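CurF (Lyngbya majuscula, PDB 2Q35) contributes the ECH2 domain, a crotonase-family decarboxylase that probably removes carbon dioxide from a polyketide intermediate during beta-branching. Local coordinates at residues Lys49-Thr54 with Ile91-Ala96; Ala95-His100 with Asp113-Ser118. The protein carries 1 engineered substitution. All blocks are in the same frame, centred on the assembly; numbering follows the deposited sequence.

Overall arrangement
From the N terminus, the chain passes a beta hairpin and helix 29-44 before entering strand 50-54. An excursion that includes helices 66-73 and 83-87 then leads to strand 93-97, and contact 1 closes that loop by pairing the two strands in parallel. The chain continues through 100-102 and helix 104-110 into strand 114-118, where contact 2 closes a shorter loop on the other edge of 93-97. The loops follow one another without crossing, sharing A95 and A96. Three neighbouring strands of the mixed sheet of this crotonase-fold domain are thereby joined around 93-97. D113 OD2 reinforces the join, accepting a probable hydrogen bond from I93 N and forming a salt bridge with K204.

Contact 1. Residues Lys49-Thr54 with Ile91-Ala96; sequences KVVILT and IPIIAA
T54 OG1 donates to A96 O over 2.8 Å, in the carbonyl plane and on a lone pair. T54 puts its hydroxyl there by turning OG1 opposite its own backbone N (chi1 -160°); the same oxygen also has a weak hydrogen bond with Q98 OE1. A valine here would probably leave A96 O without its side-chain hydrogen bond. Before this end, four backbone bonds alternate between two parallel strands: V51 N to P92 O, I94 N to V51 O, L53 N to I94 O and A96 N to L53 O. The first is nearly straight, 173° at the hydrogen, and the last is more bent. Several carbonyls also receive CA-H contacts, the shortest from I93 CA to V51 O at 3.2 Å.

Side chains divide between the two faces of the sheet. On one, V51 CG2 meets I91 CD1 at 3.7 Å, the two side chains running at about a right angle; CG1 of I91 sits between its backbone N and carbonyl carbon (chi1 55°), which carries CD1 across to V51. I93 CG1 lies 4.1 Å from V51 CB. On the other, V50 CG1 touches I94 CD1 at 3.9 Å, and I52 CG2 rests on A96 CB at 4.0 Å. P92 packs on Y156 of a second subunit. Helix 29-44 packs over the V51, L53 and I93 face through V42, L35 and F39, whereas helix 178-192 lies against I52, I94 and A96, and strand 13-18 continues the sheet beyond 50-54.

Contact 2. Residues Ala95-His100 with Asp113-Ser118; sequences AAMQGH and DFVVFS
One face of the F117 ring carries the methyl end of M97: M97 CE stands 3.6 Å from the ring centroid and 20° off its normal, a CH-pi contact displaced toward the rim at F117 CE1. The sulfur lies farther out above the same face, with M97 SD 5.3 Å from the centroid, so the pair is also a Met-aromatic contact. The M97 chain bends at its last torsion (chi3 -50°), bringing CE over the ring, where it also meets V115 CG1 at 3.7 Å.

Beneath this cluster the backbones run parallel. A95 N bonds F114 O at 2.8 Å, V116 N returns to A95 O, and M97 N reaches V116 O at 2.9 Å through a more bent bond (145° at the hydrogen). M97 is the centre of an inverse gamma turn. Y123 OH hydrogen-bonds both M97 O and S118 N, bridging the strands at this end. F114 makes an edge-to-face contact with Y156 of a second subunit.

The chemistry is thus divided: backbone bonds set the strand pairing, while dispersion and weak CH-pi attraction hold the M97 methyl against the ring, with Y123 OH adding polar links to M97 O and S118 N.

Contact 1. Residues Lys49-Thr54 with Ile91-Ala96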
loop_
_atom_site.group_PDB
_atom_site.type_symbol
_atom_site.label_atom_id
_atom_site.label_comp_id
_atom_site.label_asym_id
_atom_site.label_seq_id
_atom_site.Cartn_x
_atom_site.Cartn_y
_atom_site.Cartn_z
ATOM N N LYS A 49 15.247 16.809 -18.776
ATOM C CA LYS A 49 14.667 16.749 -17.440
ATOM C C LYS A 49 13.754 15.546 -17.192
ATOM O O LYS A 49 13.577 15.145 -16.039
ATOM C CB LYS A 49 13.849 18.022 -17.113
ATOM C CG LYS A 49 14.622 19.308 -17.075
ATOM C CD LYS A 49 13.602 20.374 -16.737
ATOM C CE LYS A 49 14.202 21.695 -16.426
ATOM N NZ LYS A 49 13.108 22.655 -16.194
ATOM N N VAL A 50 13.100 15.046 -18.249
ATOM C CA VAL A 50 12.134 13.910 -18.115
ATOM C C VAL A 50 12.310 13.012 -19.317
ATOM O O VAL A 50 12.419 13.504 -20.444
ATOM C CB VAL A 50 10.639 14.397 -18.039
ATOM C CG1 VAL A 50 9.694 13.213 -17.847
ATOM C CG2 VAL A 50 10.422 15.401 -16.909
ATOM N N VAL A 51 12.379 11.701 -19.090
ATOM C CA VAL A 51 12.435 10.730 -20.185
ATOM C C VAL A 51 11.079 10.001 -20.284
ATOM O O VAL A 51 10.558 9.539 -19.263
ATOM C CB VAL A 51 13.497 9.667 -19.898
ATOM C CG1 VAL A 51 13.382 8.529 -20.923
ATOM C CG2 VAL A 51 14.889 10.278 -19.912
ATOM N N ILE A 52 10.500 9.939 -21.485
ATOM C CA ILE A 52 9.352 9.084 -21.730
ATOM C C ILE A 52 9.843 7.870 -22.495
ATOM O O ILE A 52 10.349 8.000 -23.628
ATOM C CB ILE A 52 8.273 9.856 -22.537
ATOM C CG1 ILE A 52 7.812 11.061 -21.690
ATOM C CG2 ILE A 52 7.057 8.937 -22.853
ATOM C CD1 ILE A 52 6.799 11.923 -22.356
ATOM N N LEU A 53 9.711 6.696 -21.887
ATOM C CA LEU A 53 10.107 5.444 -22.543
ATOM C C LEU A 53 8.874 4.751 -23.117
ATOM O O LEU A 53 7.909 4.506 -22.411
ATOM C CB LEU A 53 10.782 4.524 -21.524
ATOM C CG LEU A 53 11.249 3.144 -21.995
ATOM C CD1 LEU A 53 12.281 3.208 -23.134
ATOM C CD2 LEU A 53 11.807 2.320 -20.800
ATOM N N THR A 54 8.926 4.397 -24.391
ATOM C CA THR A 54 7.731 3.823 -25.026
ATOM C C THR A 54 8.142 2.795 -26.088
ATOM O O THR A 54 9.327 2.677 -26.446
ATOM C CB THR A 54 6.810 4.937 -25.571
ATOM O OG1 THR A 54 5.482 4.422 -25.764
ATOM C CG2 THR A 54 7.339 5.535 -26.889
ATOM N N ILE A 91 17.357 11.333 -13.974
ATOM C CA ILE A 91 16.138 12.137 -14.164
ATOM C C ILE A 91 14.901 11.250 -14.217
ATOM O O ILE A 91 14.987 10.072 -14.533
ATOM C CB ILE A 91 16.227 13.072 -15.403
ATOM C CG1 ILE A 91 16.559 12.280 -16.676
ATOM C CG2 ILE A 91 17.261 14.204 -15.140
ATOM C CD1 ILE A 91 16.309 13.074 -17.960
ATOM N N PRO A 92 13.728 11.815 -13.868
ATOM C CA PRO A 92 12.509 10.982 -13.867
ATOM C C PRO A 92 12.182 10.355 -15.225
ATOM O O PRO A 92 12.384 10.978 -16.287
ATOM C CB PRO A 92 11.385 11.971 -13.510
ATOM C CG PRO A 92 12.009 13.247 -13.179
ATOM C CD PRO A 92 13.496 13.192 -13.400
ATOM N N ILE A 93 11.695 9.122 -15.159
ATOM C CA ILE A 93 11.289 8.361 -16.336
ATOM C C ILE A 93 9.803 8.013 -16.226
ATOM O O ILE A 93 9.348 7.545 -15.169
ATOM C CB ILE A 93 12.112 7.048 -16.467
ATOM C CG1 ILE A 93 13.607 7.326 -16.559
ATOM C CG2 ILE A 93 11.651 6.187 -17.691
ATOM C CD1 ILE A 93 14.424 6.007 -16.422
ATOM N N ILE A 94 9.053 8.244 -17.310
ATOM C CA ILE A 94 7.659 7.791 -17.430
ATOM C C ILE A 94 7.602 6.668 -18.468
ATOM O O ILE A 94 8.008 6.862 -19.611
ATOM C CB ILE A 94 6.752 8.936 -17.914
ATOM C CG1 ILE A 94 6.862 10.156 -16.976
ATOM C CG2 ILE A 94 5.283 8.473 -18.071
ATOM C CD1 ILE A 94 6.203 11.450 -17.484
ATOM N N ALA A 95 7.114 5.491 -18.077
ATOM C CA ALA A 95 7.037 4.363 -19.008
ATOM C C ALA A 95 5.650 4.427 -19.620
ATOM O O ALA A 95 4.668 4.158 -18.928
ATOM C CB ALA A 95 7.195 3.057 -18.294
ATOM N N ALA A 96 5.609 4.759 -20.890
ATOM C CA ALA A 96 4.317 4.841 -21.613
ATOM C C ALA A 96 4.100 3.495 -22.295
ATOM O O ALA A 96 4.572 3.248 -23.411
ATOM C CB ALA A 96 4.329 5.993 -22.633
#

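Contact 2. Residues Ala95-His100 with Asp113-Ser118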
loop_
_atom_site.group_PDB
_atom_site.type_symbol
_atom_site.label_atom_id
_atom_site.label_comp_id
_atom_site.label_asym_id
_atom_site.label_seq_id
_atom_site.Cartn_x
_atom_site.Cartn_y
_atom_site.Cartn_z
ATOM N N ALA A 95 7.114 5.491 -18.077
ATOM C CA ALA A 95 7.037 4.363 -19.008
ATOM C C ALA A 95 5.650 4.427 -19.620
ATOM O O ALA A 95 4.668 4.158 -18.928
ATOM C CB ALA A 95 7.195 3.057 -18.294
ATOM N N ALA A 96 5.609 4.759 -20.890
ATOM C CA ALA A 96 4.317 4.841 -21.613
ATOM C C ALA A 96 4.100 3.495 -22.295
ATOM O O ALA A 96 4.572 3.248 -23.411
ATOM C CB ALA A 96 4.329 5.993 -22.633
ATOM N N MET A 97 3.465 2.583 -21.573
ATOM C CA MET A 97 3.331 1.222 -22.050
ATOM C C MET A 97 2.057 1.165 -22.917
ATOM O O MET A 97 1.006 0.710 -22.469
ATOM C CB MET A 97 3.303 0.242 -20.889
ATOM C CG MET A 97 4.545 0.334 -20.014
ATOM S SD MET A 97 4.774 -1.105 -18.922
ATOM C CE MET A 97 3.143 -1.236 -18.177
ATOM N N GLN A 98 2.206 1.628 -24.151
ATOM C CA GLN A 98 1.059 1.727 -25.091
ATOM C C GLN A 98 0.668 0.367 -25.664
ATOM O O GLN A 98 -0.391 0.227 -26.308
ATOM C CB GLN A 98 1.378 2.740 -26.208
ATOM C CG GLN A 98 2.046 2.204 -27.500
ATOM C CD GLN A 98 3.298 1.355 -27.285
ATOM O OE1 GLN A 98 4.082 1.565 -26.337
ATOM N NE2 GLN A 98 3.484 0.372 -28.159
ATOM N N GLY A 99 1.568 -0.594 -25.507
ATOM C CA GLY A 99 1.410 -1.972 -25.961
ATOM C C GLY A 99 1.640 -3.007 -24.873
ATOM O O GLY A 99 1.703 -2.683 -23.682
ATOM N N HIS A 100 1.734 -4.268 -25.283
ATOM C CA HIS A 100 1.803 -5.358 -24.336
ATOM C C HIS A 100 3.154 -5.279 -23.626
ATOM O O HIS A 100 4.137 -4.782 -24.192
ATOM C CB HIS A 100 1.772 -6.692 -25.062
ATOM C CG HIS A 100 0.626 -6.848 -26.012
ATOM N ND1 HIS A 100 -0.690 -6.768 -25.611
ATOM C CD2 HIS A 100 0.602 -7.141 -27.332
ATOM C CE1 HIS A 100 -1.479 -6.979 -26.653
ATOM N NE2 HIS A 100 -0.720 -7.194 -27.713
ATOM N N ASP A 113 9.725 5.714 -12.916
ATOM C CA ASP A 113 9.163 6.461 -11.805
ATOM C C ASP A 113 7.659 6.606 -11.903
ATOM O O ASP A 113 6.957 6.640 -10.882
ATOM C CB ASP A 113 9.837 7.817 -11.719
ATOM C CG ASP A 113 11.343 7.676 -11.625
ATOM O OD1 ASP A 113 11.857 7.256 -10.551
ATOM O OD2 ASP A 113 12.012 7.894 -12.646
ATOM N N PHE A 114 7.176 6.673 -13.137
ATOM C CA PHE A 114 5.740 6.732 -13.435
ATOM C C PHE A 114 5.443 5.731 -14.540
ATOM O O PHE A 114 6.318 5.427 -15.357
ATOM C CB PHE A 114 5.403 8.120 -13.945
ATOM C CG PHE A 114 5.605 9.198 -12.915
ATOM C CD1 PHE A 114 6.825 9.870 -12.831
ATOM C CD2 PHE A 114 4.591 9.528 -12.028
ATOM C CE1 PHE A 114 7.017 10.855 -11.870
ATOM C CE2 PHE A 114 4.766 10.528 -11.086
ATOM C CZ PHE A 114 5.987 11.165 -10.991
ATOM N N VAL A 115 4.210 5.205 -14.569
ATOM C CA VAL A 115 3.884 4.145 -15.522
ATOM C C VAL A 115 2.466 4.430 -16.017
ATOM O O VAL A 115 1.592 4.816 -15.228
ATOM C CB VAL A 115 3.931 2.749 -14.876
ATOM C CG1 VAL A 115 3.704 1.653 -15.900
ATOM C CG2 VAL A 115 5.304 2.529 -14.160
ATOM N N VAL A 116 2.269 4.271 -17.325
ATOM C CA VAL A 116 0.917 4.404 -17.936
ATOM C C VAL A 116 0.651 3.119 -18.722
ATOM O O VAL A 116 1.509 2.651 -19.497
ATOM C CB VAL A 116 0.813 5.607 -18.895
ATOM C CG1 VAL A 116 -0.662 5.794 -19.344
ATOM C CG2 VAL A 116 1.320 6.889 -18.236
ATOM N N PHE A 117 -0.555 2.547 -18.545
ATOM C CA PHE A 117 -0.901 1.259 -19.153
ATOM C C PHE A 117 -1.981 1.525 -20.200
ATOM O O PHE A 117 -2.710 2.517 -20.063
ATOM C CB PHE A 117 -1.559 0.319 -18.133
ATOM C CG PHE A 117 -0.612 -0.266 -17.115
ATOM C CD1 PHE A 117 -0.281 -1.610 -17.171
ATOM C CD2 PHE A 117 -0.144 0.511 -16.075
ATOM C CE1 PHE A 117 0.602 -2.180 -16.200
ATOM C CE2 PHE A 117 0.725 -0.032 -15.121
ATOM C CZ PHE A 117 1.084 -1.380 -15.193
ATOM N N SER A 118 -2.036 0.656 -21.210
ATOM C CA SER A 118 -3.104 0.662 -22.249
ATOM C C SER A 118 -4.250 -0.245 -21.809
ATOM O O SER A 118 -4.045 -1.395 -21.405
ATOM C CB SER A 118 -2.515 0.153 -23.570
ATOM O OG SER A 118 -3.531 -0.350 -24.450
#